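Local atomic coordinates of putative hydrolase (Acinetobacter sp. NBRC 100985, PDB entry 4XUK), a protein that probably hydrolyses organophosphate triesters and lactones at a two-zinc centre of the metallo-beta-lactamase type. Residues Ala137-Asp142 with Tyr236-Lys241; Val214-Ile219 with Ala252-Asn257; His265-Gly270 with Tyr282-Ile287. The protein carries 2 engineered substitutions. All blocks are in the same frame, centred on the assembly; numbering follows the deposited sequence.

Contact 1 (Ala137-Asp142 with Tyr236-Lys241)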
loop_
_atom_site.group_PDB
_atom_site.type_symbol
_atom_site.label_atom_id
_atom_site.label_comp_id
_atom_site.label_asym_id
_atom_site.label_seq_id
_atom_site.Cartn_x
_atom_site.Cartn_y
_atom_site.Cartn_z
ATOM N N ALA A 137 3.604 -33.085 0.737
ATOM C CA ALA A 137 2.578 -34.052 0.355
ATOM C C ALA A 137 2.656 -35.281 1.258
ATOM O O ALA A 137 1.627 -35.834 1.659
ATOM C CB ALA A 137 2.746 -34.449 -1.097
ATOM N N SER A 138 3.873 -35.709 1.576
ATOM C CA SER A 138 4.049 -36.861 2.463
ATOM C C SER A 138 3.383 -36.663 3.822
ATOM O O SER A 138 2.705 -37.566 4.324
ATOM C CB SER A 138 5.528 -37.183 2.651
ATOM O OG SER A 138 6.066 -37.763 1.484
ATOM N N PHE A 139 3.561 -35.486 4.411
ATOM C CA PHE A 139 2.991 -35.217 5.727
ATOM C C PHE A 139 1.467 -35.197 5.719
ATOM O O PHE A 139 0.832 -35.735 6.628
ATOM C CB PHE A 139 3.520 -33.888 6.274
ATOM C CG PHE A 139 2.813 -33.416 7.514
ATOM C CD1 PHE A 139 3.094 -33.991 8.754
ATOM C CD2 PHE A 139 1.885 -32.389 7.452
ATOM C CE1 PHE A 139 2.455 -33.548 9.903
ATOM C CE2 PHE A 139 1.236 -31.941 8.599
ATOM C CZ PHE A 139 1.524 -32.523 9.829
ATOM N N TRP A 140 0.877 -34.569 4.705
ATOM C CA TRP A 140 -0.576 -34.397 4.670
ATOM C C TRP A 140 -1.366 -35.569 4.081
ATOM O O TRP A 140 -2.577 -35.666 4.306
ATOM C CB TRP A 140 -0.939 -33.136 3.890
ATOM C CG TRP A 140 -0.526 -31.872 4.572
ATOM C CD1 TRP A 140 0.495 -31.040 4.217
ATOM C CD2 TRP A 140 -1.136 -31.292 5.732
ATOM N NE1 TRP A 140 0.560 -29.978 5.090
ATOM C CE2 TRP A 140 -0.431 -30.114 6.029
ATOM C CE3 TRP A 140 -2.204 -31.662 6.552
ATOM C CZ2 TRP A 140 -0.768 -29.297 7.108
ATOM C CZ3 TRP A 140 -2.530 -30.856 7.628
ATOM C CH2 TRP A 140 -1.816 -29.691 7.897
ATOM N N LEU A 141 -0.709 -36.437 3.314
ATOM C CA LEU A 141 -1.431 -37.467 2.563
ATOM C C LEU A 141 -1.123 -38.903 3.015
ATOM O O LEU A 141 -1.570 -39.869 2.389
ATOM C CB LEU A 141 -1.191 -37.285 1.056
ATOM C CG LEU A 141 -1.644 -35.927 0.497
ATOM C CD1 LEU A 141 -1.291 -35.728 -0.984
ATOM C CD2 LEU A 141 -3.125 -35.741 0.699
ATOM N N ASP A 142 -0.382 -39.039 4.111
ATOM C CA ASP A 142 -0.121 -40.354 4.716
ATOM C C ASP A 142 -1.160 -40.662 5.790
ATOM O O ASP A 142 -1.274 -39.927 6.773
ATOM C CB ASP A 142 1.292 -40.381 5.309
ATOM C CG ASP A 142 1.616 -41.686 6.050
ATOM O OD1 ASP A 142 0.870 -42.685 5.926
ATOM O OD2 ASP A 142 2.648 -41.703 6.758
ATOM N N TYR A 236 -0.128 -21.058 14.351
ATOM C CA TYR A 236 -0.315 -21.787 13.100
ATOM C C TYR A 236 0.887 -22.666 12.720
ATOM O O TYR A 236 0.744 -23.600 11.916
ATOM C CB TYR A 236 -0.612 -20.815 11.938
ATOM C CG TYR A 236 -1.836 -19.932 12.127
ATOM C CD1 TYR A 236 -3.015 -20.439 12.656
ATOM C CD2 TYR A 236 -1.805 -18.590 11.760
ATOM C CE1 TYR A 236 -4.125 -19.629 12.824
ATOM C CE2 TYR A 236 -2.910 -17.779 11.922
ATOM C CZ TYR A 236 -4.066 -18.308 12.455
ATOM O OH TYR A 236 -5.172 -17.506 12.616
ATOM N N ASP A 237 2.067 -22.340 13.239
ATOM C CA ASP A 237 3.271 -23.108 12.938
ATOM C C ASP A 237 3.136 -24.526 13.499
ATOM O O ASP A 237 2.774 -24.701 14.659
ATOM C CB ASP A 237 4.511 -22.435 13.553
ATOM C CG ASP A 237 4.843 -21.105 12.908
ATOM O OD1 ASP A 237 4.457 -20.883 11.740
ATOM O OD2 ASP A 237 5.510 -20.269 13.560
ATOM N N ILE A 238 3.411 -25.540 12.683
ATOM C CA ILE A 238 3.384 -26.921 13.191
ATOM C C ILE A 238 4.630 -27.186 14.044
ATOM O O ILE A 238 4.559 -27.825 15.109
ATOM C CB ILE A 238 3.244 -27.962 12.052
ATOM C CG1 ILE A 238 1.843 -27.871 11.433
ATOM C CG2 ILE A 238 3.485 -29.372 12.583
ATOM C CD1 ILE A 238 1.661 -28.675 10.178
ATOM N N ASP A 239 5.771 -26.685 13.587
ATOM C CA ASP A 239 6.975 -26.692 14.420
ATOM C C ASP A 239 7.431 -25.249 14.605
ATOM O O ASP A 239 8.182 -24.720 13.779
ATOM C CB ASP A 239 8.078 -27.524 13.764
ATOM C CG ASP A 239 9.321 -27.681 14.645
ATOM O OD1 ASP A 239 9.575 -26.842 15.536
ATOM O OD2 ASP A 239 10.068 -28.653 14.422
ATOM N N PRO A 240 6.973 -24.603 15.689
ATOM C CA PRO A 240 7.279 -23.184 15.917
ATOM C C PRO A 240 8.767 -22.882 16.062
ATOM O O PRO A 240 9.214 -21.834 15.596
ATOM C CB PRO A 240 6.536 -22.861 17.224
ATOM C CG PRO A 240 6.105 -24.182 17.794
ATOM C CD PRO A 240 5.963 -25.109 16.633
ATOM N N LYS A 241 9.507 -23.757 16.697
ATOM C CA LYS A 241 10.906 -23.533 16.823
ATOM C C LYS A 241 11.619 -23.513 15.498
ATOM O O LYS A 241 12.376 -22.648 15.243
ATOM C CB LYS A 241 11.572 -24.526 17.757
ATOM C CG LYS A 241 12.359 -23.844 18.842
ATOM C CD LYS A 241 11.518 -22.837 19.645
ATOM C CE LYS A 241 11.309 -21.451 18.994
ATOM N NZ LYS A 241 12.234 -20.397 19.358
#
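Ile238 meets Phe139 and Trp140 across the active-site side of the metallo-beta-lactamase αβ/βα sandwich, helix 134-141 belonging to one half and the loop ahead of helix 240-257 to the other. Following that loop, Asp237 is buried and accepts a hydrogen bond on OD1 from ND1 of the zinc ligand His197, a second-shell contact that should fix the rotation of this imidazole. Ile238 is the residue that crosses. Its side chain and the two aromatic ones come from opposite directions. CG1 is anti to the carbonyl carbon (chi1 -69°), and the extended second torsion (chi2 171°) puts CD1 at the front of the chain, where it makes the contacts with both rings. CD1 of Ile238 lies 3.7 Å from Phe139 CE2 and 4.0 Å from Trp140 CZ2, meeting each ring obliquely. A flexible aliphatic chain ending in a methyl suits this partly buried spot, where it packs against two aromatic rings with no polar group to satisfy. Asp239 then N-caps the helix through its carboxylate, and Pro240 opens the first turn, where a proline ring costs no helical hydrogen bond.

The aromatic pair is itself ordered. Trp140 NE1 bonds to Glu136 OE2, and the Trp140 side chain lies about 8 Å from a bound zinc ion. Phe139, with CG anti to the backbone N (chi1 170°), stands beside it, and Phe139 CE2 sits 3.5 Å above the centre of the Trp140 indole face.

Contact 2 (Val214-Ile219 with Ala252-Asn257); sequences VFIGDI and ANFAKN. With ZN (zinc ion), chain D; ZN (zinc ion), chain C.
Phe254 pushes the far end of its ring among three aliphatic side chains, Val214, Ile216 and Ile219. The tightest of these apolar contacts is Ile216 CG2, 3.6 Å from Phe254 CZ and as near to CE2. Ile216 holds CG1 between its backbone N and carbonyl carbon (chi1 61°), leaving CG2 as the branch that faces the ring. Val214 uses both methyls, CG1 near Phe254 CZ and CG2 4.1 Å from Phe254 CE1, while Ile219 CD1 comes in near the ring plane, at the edge, 4.1 Å from Phe254 CE2. Beta-branched residues give this buried wall its breadth, and the flat phenyl packs against their methyls.

The elements joined are those of a beta-alpha-beta crossover: strand 211-215 leads through helix 240-257 to the parallel neighbour 260-262, whose Ile261 also touches Phe254.

Among polar interactions, Asn257 ND2 donates to Asn253 OD1 over 2.8 Å, in the carbonyl plane, with an N-H...O angle of 153°; Gln259 NE2, just past the helix, is a second donor to that oxygen.

Metal bonding occupies the loop after the strand. One oxygen of Asp218, OD2, bridges both zinc ions, at 2.1 Å from the ion shared with Asp112, His113 and His265 and 2.4 Å from the one held by His108, His110 and His197.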
loop_
_atom_site.group_PDB
_atom_site.type_symbol
_atom_site.label_atom_id
_atom_site.label_comp_id
_atom_site.label_asym_id
_atom_site.label_seq_id
_atom_site.Cartn_x
_atom_site.Cartn_y
_atom_site.Cartn_z
ATOM N N VAL A 214 11.529 -13.320 -4.245
ATOM C CA VAL A 214 11.251 -14.531 -3.481
ATOM C C VAL A 214 9.788 -14.574 -3.059
ATOM O O VAL A 214 9.286 -13.652 -2.417
ATOM C CB VAL A 214 12.171 -14.692 -2.250
ATOM C CG1 VAL A 214 11.925 -16.044 -1.589
ATOM C CG2 VAL A 214 13.648 -14.565 -2.667
ATOM N N PHE A 215 9.100 -15.638 -3.448
ATOM C CA PHE A 215 7.733 -15.824 -3.018
ATOM C C PHE A 215 7.838 -16.666 -1.760
ATOM O O PHE A 215 8.027 -17.882 -1.833
ATOM C CB PHE A 215 6.932 -16.511 -4.125
ATOM C CG PHE A 215 6.866 -15.704 -5.401
ATOM C CD1 PHE A 215 7.938 -15.683 -6.292
ATOM C CD2 PHE A 215 5.751 -14.935 -5.691
ATOM C CE1 PHE A 215 7.888 -14.918 -7.447
ATOM C CE2 PHE A 215 5.698 -14.165 -6.853
ATOM C CZ PHE A 215 6.765 -14.165 -7.727
ATOM N N ILE A 216 7.743 -16.007 -0.604
ATOM C CA ILE A 216 8.203 -16.601 0.659
ATOM C C ILE A 216 7.242 -17.549 1.360
ATOM O O ILE A 216 7.647 -18.277 2.267
ATOM C CB ILE A 216 8.616 -15.521 1.686
ATOM C CG1 ILE A 216 7.437 -14.608 2.032
ATOM C CG2 ILE A 216 9.776 -14.708 1.157
ATOM C CD1 ILE A 216 7.661 -13.798 3.316
ATOM N N GLY A 217 5.973 -17.527 0.973
ATOM C CA GLY A 217 4.989 -18.342 1.660
ATOM C C GLY A 217 4.812 -17.879 3.099
ATOM O O GLY A 217 4.936 -16.685 3.403
ATOM N N ASP A 218 4.531 -18.822 3.988
ATOM C CA ASP A 218 4.140 -18.496 5.352
ATOM C C ASP A 218 5.271 -18.567 6.378
ATOM O O ASP A 218 5.087 -19.100 7.468
ATOM C CB ASP A 218 3.011 -19.417 5.796
ATOM C CG ASP A 218 1.679 -19.022 5.214
ATOM O OD1 ASP A 218 1.645 -18.228 4.245
ATOM O OD2 ASP A 218 0.663 -19.484 5.747
ATOM N N ILE A 219 6.429 -18.013 6.041
ATOM C CA ILE A 219 7.498 -17.885 7.023
ATOM C C ILE A 219 7.232 -16.656 7.893
ATOM O O ILE A 219 8.007 -16.344 8.799
ATOM C CB ILE A 219 8.862 -17.752 6.351
ATOM C CG1 ILE A 219 8.906 -16.489 5.485
ATOM C CG2 ILE A 219 9.150 -18.990 5.496
ATOM C CD1 ILE A 219 10.272 -16.206 4.895
ATOM N N ALA A 252 17.366 -12.435 7.454
ATOM C CA ALA A 252 18.755 -12.002 7.447
ATOM C C ALA A 252 19.232 -11.921 6.005
ATOM O O ALA A 252 19.735 -10.893 5.577
ATOM C CB ALA A 252 19.614 -12.957 8.261
ATOM N N ASN A 253 19.049 -13.003 5.253
ATOM C CA ASN A 253 19.375 -13.025 3.832
ATOM C C ASN A 253 18.720 -11.871 3.063
ATOM O O ASN A 253 19.398 -11.173 2.302
ATOM C CB ASN A 253 18.987 -14.395 3.242
ATOM C CG ASN A 253 18.927 -14.400 1.715
ATOM O OD1 ASN A 253 19.693 -13.715 1.038
ATOM N ND2 ASN A 253 18.009 -15.191 1.169
ATOM N N PHE A 254 17.419 -11.660 3.272
ATOM C CA PHE A 254 16.684 -10.599 2.559
ATOM C C PHE A 254 17.183 -9.195 2.880
ATOM O O PHE A 254 17.246 -8.325 2.002
ATOM C CB PHE A 254 15.190 -10.662 2.883
ATOM C CG PHE A 254 14.531 -11.982 2.546
ATOM C CD1 PHE A 254 15.047 -12.818 1.572
ATOM C CD2 PHE A 254 13.379 -12.368 3.212
ATOM C CE1 PHE A 254 14.424 -14.029 1.281
ATOM C CE2 PHE A 254 12.751 -13.574 2.925
ATOM C CZ PHE A 254 13.269 -14.401 1.960
ATOM N N ALA A 255 17.513 -8.961 4.146
ATOM C CA ALA A 255 18.012 -7.657 4.569
ATOM C C ALA A 255 19.378 -7.333 3.955
ATOM O O ALA A 255 19.602 -6.203 3.513
ATOM C CB ALA A 255 18.067 -7.570 6.091
ATOM N N LYS A 256 20.240 -8.308 3.943
ATOM C CA LYS A 256 21.524 -8.171 3.358
ATOM C C LYS A 256 21.516 -8.071 1.810
ATOM O O LYS A 256 22.184 -7.285 1.242
ATOM C CB LYS A 256 22.351 -9.337 3.812
ATOM C CG LYS A 256 23.754 -9.329 3.312
ATOM C CD LYS A 256 24.091 -10.659 2.696
ATOM C CE LYS A 256 25.167 -11.380 3.470
ATOM N NZ LYS A 256 26.439 -11.460 2.694
ATOM N N ASN A 257 20.740 -8.905 1.170
ATOM C CA ASN A 257 20.804 -9.067 -0.279
ATOM C C ASN A 257 19.703 -8.362 -1.054
ATOM O O ASN A 257 19.791 -8.220 -2.276
ATOM C CB ASN A 257 20.903 -10.547 -0.634
ATOM C CG ASN A 257 22.174 -11.182 -0.081
ATOM O OD1 ASN A 257 23.275 -10.771 -0.425
ATOM N ND2 ASN A 257 22.019 -12.166 0.788
HETATM ZN ZN ZN D . 0.030 -21.733 6.423
HETATM ZN ZN ZN C . -1.383 -19.265 5.179
#

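Contact 3 (His265-Gly270 with Tyr282-Ile287); sequences HLPFPG and YQWIPI. With ZN (zinc ion), chain C.
Trp284 lays its indole over Leu266, the side chain leaving strand 283-286 with CB directed at the loop. CG is anti to the backbone N (chi1 171°), which carries the ring system across to residues 266-270. From CB and CG the pyrrole side leads to NE1, the polar atom of the ring. Trp284 NE1 donates over 2.8 Å to a water lying in the indole plane, at its edge, and the water in turn donates to Pro267 O at 2.7 Å, satisfying this N-H through a single bridge; Pro267 CD also passes Trp284 NE1 obliquely, at 4.3 Å. Moving on, Leu266 CB lies over the CE2-CZ2 side of one indole face.

The loop reached here follows strand 260-262 of the second sheet of the metallo-beta-lactamase sandwich, and His265 at its head binds one zinc through NE2. It then folds into a type VI beta turn: the peptide before Pro269 is cis, and Gly270 N bonds to Pro267 O over 2.8 Å. Glycine fits the close of the turn, where phi is 78°. Phe268, within the turn, meets Phe289 of the second subunit edge-to-face.

In the six-membered ring of Trp284, Leu266 CD1 makes a CH-pi contact on that same face, 3.5 Å from the centroid and 10° off the normal. The opposite face carries the strand's own Pro286 N. Leucine's gamma-branch offers two methyls on an apolar stem, and CD1 can sit over the ring. Trp284 CZ2 lies 3.9 Å from Gly270 C, and at the tip CH2 approaches Gly270 O obliquely.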
loop_
_atom_site.group_PDB
_atom_site.type_symbol
_atom_site.label_atom_id
_atom_site.label_comp_id
_atom_site.label_asym_id
_atom_site.label_seq_id
_atom_site.Cartn_x
_atom_site.Cartn_y
_atom_site.Cartn_z
ATOM N N HIS A 265 0.869 -13.483 3.428
ATOM C CA HIS A 265 0.287 -12.874 4.635
ATOM C C HIS A 265 0.845 -11.515 5.060
ATOM O O HIS A 265 0.745 -11.154 6.235
ATOM C CB HIS A 265 0.377 -13.854 5.816
ATOM C CG HIS A 265 -0.469 -15.070 5.637
ATOM N ND1 HIS A 265 -1.736 -15.015 5.102
ATOM C CD2 HIS A 265 -0.222 -16.377 5.906
ATOM C CE1 HIS A 265 -2.235 -16.240 5.047
ATOM N NE2 HIS A 265 -1.340 -17.076 5.537
ATOM N N LEU A 266 1.432 -10.763 4.130
ATOM C CA LEU A 266 1.790 -9.371 4.418
ATOM C C LEU A 266 0.757 -8.488 3.716
ATOM O O LEU A 266 0.088 -8.953 2.790
ATOM C CB LEU A 266 3.234 -9.073 3.973
ATOM C CG LEU A 266 4.276 -9.846 4.787
ATOM C CD1 LEU A 266 5.715 -9.588 4.322
ATOM C CD2 LEU A 266 4.129 -9.531 6.256
ATOM N N PRO A 267 0.577 -7.233 4.181
ATOM C CA PRO A 267 -0.522 -6.397 3.675
ATOM C C PRO A 267 -0.575 -6.292 2.156
ATOM O O PRO A 267 0.414 -5.865 1.527
ATOM C CB PRO A 267 -0.229 -5.032 4.301
ATOM C CG PRO A 267 0.415 -5.385 5.625
ATOM C CD PRO A 267 1.284 -6.588 5.304
ATOM N N PHE A 268 -1.712 -6.694 1.581
ATOM C CA PHE A 268 -1.911 -6.641 0.128
ATOM C C PHE A 268 -1.449 -5.310 -0.439
ATOM O O PHE A 268 -1.775 -4.252 0.112
ATOM C CB PHE A 268 -3.385 -6.873 -0.233
ATOM C CG PHE A 268 -3.654 -6.800 -1.709
ATOM C CD1 PHE A 268 -3.520 -7.930 -2.503
ATOM C CD2 PHE A 268 -4.017 -5.596 -2.306
ATOM C CE1 PHE A 268 -3.746 -7.864 -3.853
ATOM C CE2 PHE A 268 -4.248 -5.522 -3.668
ATOM C CZ PHE A 268 -4.120 -6.650 -4.436
ATOM N N PRO A 269 -0.714 -5.337 -1.563
ATOM C CA PRO A 269 -0.370 -6.460 -2.455
ATOM C C PRO A 269 0.625 -7.486 -1.911
ATOM O O PRO A 269 0.798 -8.530 -2.558
ATOM C CB PRO A 269 0.225 -5.756 -3.682
ATOM C CG PRO A 269 0.697 -4.444 -3.178
ATOM C CD PRO A 269 -0.282 -4.047 -2.121
ATOM N N GLY A 270 1.262 -7.225 -0.770
ATOM C CA GLY A 270 2.165 -8.211 -0.185
ATOM C C GLY A 270 3.529 -8.271 -0.854
ATOM O O GLY A 270 4.277 -9.243 -0.686
ATOM N N TYR A 282 13.618 -6.144 12.030
ATOM C CA TYR A 282 13.472 -5.922 10.598
ATOM C C TYR A 282 12.306 -4.984 10.378
ATOM O O TYR A 282 11.470 -4.831 11.266
ATOM C CB TYR A 282 13.249 -7.253 9.878
ATOM C CG TYR A 282 14.435 -8.171 10.018
ATOM C CD1 TYR A 282 15.464 -8.143 9.090
ATOM C CD2 TYR A 282 14.544 -9.039 11.093
ATOM C CE1 TYR A 282 16.565 -8.962 9.222
ATOM C CE2 TYR A 282 15.644 -9.867 11.232
ATOM C CZ TYR A 282 16.647 -9.818 10.290
ATOM O OH TYR A 282 17.745 -10.632 10.408
ATOM N N GLN A 283 12.260 -4.347 9.209
ATOM C CA GLN A 283 11.156 -3.449 8.870
ATOM C C GLN A 283 10.655 -3.775 7.461
ATOM O O GLN A 283 11.455 -3.934 6.532
ATOM C CB GLN A 283 11.593 -1.978 8.967
ATOM C CG GLN A 283 10.489 -0.967 8.607
ATOM C CD GLN A 283 10.949 0.490 8.703
ATOM O OE1 GLN A 283 11.916 0.803 9.395
ATOM N NE2 GLN A 283 10.251 1.387 7.998
ATOM N N TRP A 284 9.338 -3.912 7.317
ATOM C CA TRP A 284 8.730 -4.238 6.039
ATOM C C TRP A 284 8.540 -2.946 5.268
ATOM O O TRP A 284 7.856 -2.035 5.748
ATOM C CB TRP A 284 7.368 -4.896 6.278
ATOM C CG TRP A 284 6.531 -5.108 5.052
ATOM C CD1 TRP A 284 5.320 -4.532 4.765
ATOM C CD2 TRP A 284 6.835 -5.969 3.951
ATOM N NE1 TRP A 284 4.857 -4.986 3.542
ATOM C CE2 TRP A 284 5.772 -5.869 3.027
ATOM C CE3 TRP A 284 7.904 -6.812 3.656
ATOM C CZ2 TRP A 284 5.753 -6.588 1.826
ATOM C CZ3 TRP A 284 7.885 -7.519 2.466
ATOM C CH2 TRP A 284 6.815 -7.407 1.569
ATOM N N ILE A 285 9.144 -2.872 4.083
ATOM C CA ILE A 285 8.982 -1.719 3.206
ATOM C C ILE A 285 8.087 -2.123 2.032
ATOM O O ILE A 285 8.536 -2.827 1.130
ATOM C CB ILE A 285 10.338 -1.268 2.622
ATOM C CG1 ILE A 285 11.450 -1.285 3.685
ATOM C CG2 ILE A 285 10.202 0.099 1.992
ATOM C CD1 ILE A 285 11.159 -0.377 4.873
ATOM N N PRO A 286 6.822 -1.680 2.028
ATOM C CA PRO A 286 5.968 -2.039 0.886
ATOM C C PRO A 286 6.424 -1.341 -0.399
ATOM O O PRO A 286 7.047 -0.273 -0.352
ATOM C CB PRO A 286 4.572 -1.553 1.315
ATOM C CG PRO A 286 4.822 -0.521 2.375
ATOM C CD PRO A 286 6.093 -0.936 3.072
ATOM N N ILE A 287 6.163 -1.949 -1.549
ATOM C CA ILE A 287 6.530 -1.276 -2.792
ATOM C C ILE A 287 5.653 -0.052 -2.983
ATOM O O ILE A 287 4.575 0.059 -2.382
ATOM C CB ILE A 287 6.431 -2.186 -4.018
ATOM C CG1 ILE A 287 5.079 -2.892 -4.061
ATOM C CG2 ILE A 287 7.560 -3.205 -4.017
ATOM C CD1 ILE A 287 4.325 -2.599 -5.320
HETATM ZN ZN ZN C . -1.383 -19.265 5.179
HETATM O O HOH W 1 2.509 -4.323 2.157
#

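Overall arrangement
Contacts 2 and 3 lie close together, their centres about 12 Å apart, and both reach the second sheet. Each supplies a ligand to the same zinc ion, and there they touch: Asp218 OD1 is 3.1 Å from His265 CD2. Well away from the metals they meet again, where Ala255 CB packs on Tyr282 CE1 at 3.7 Å. Contact 1 is centred about 21 Å from contact 2 and 25 Å from contact 3, yet its nearest atoms come within about 5 and 6 Å of them, without touching. It borders the metal centre through Trp140 and through Asp237 at His197. Helix 240-257 connects it to contact 2, beginning beside Ile238 and holding Phe254 in its last turns.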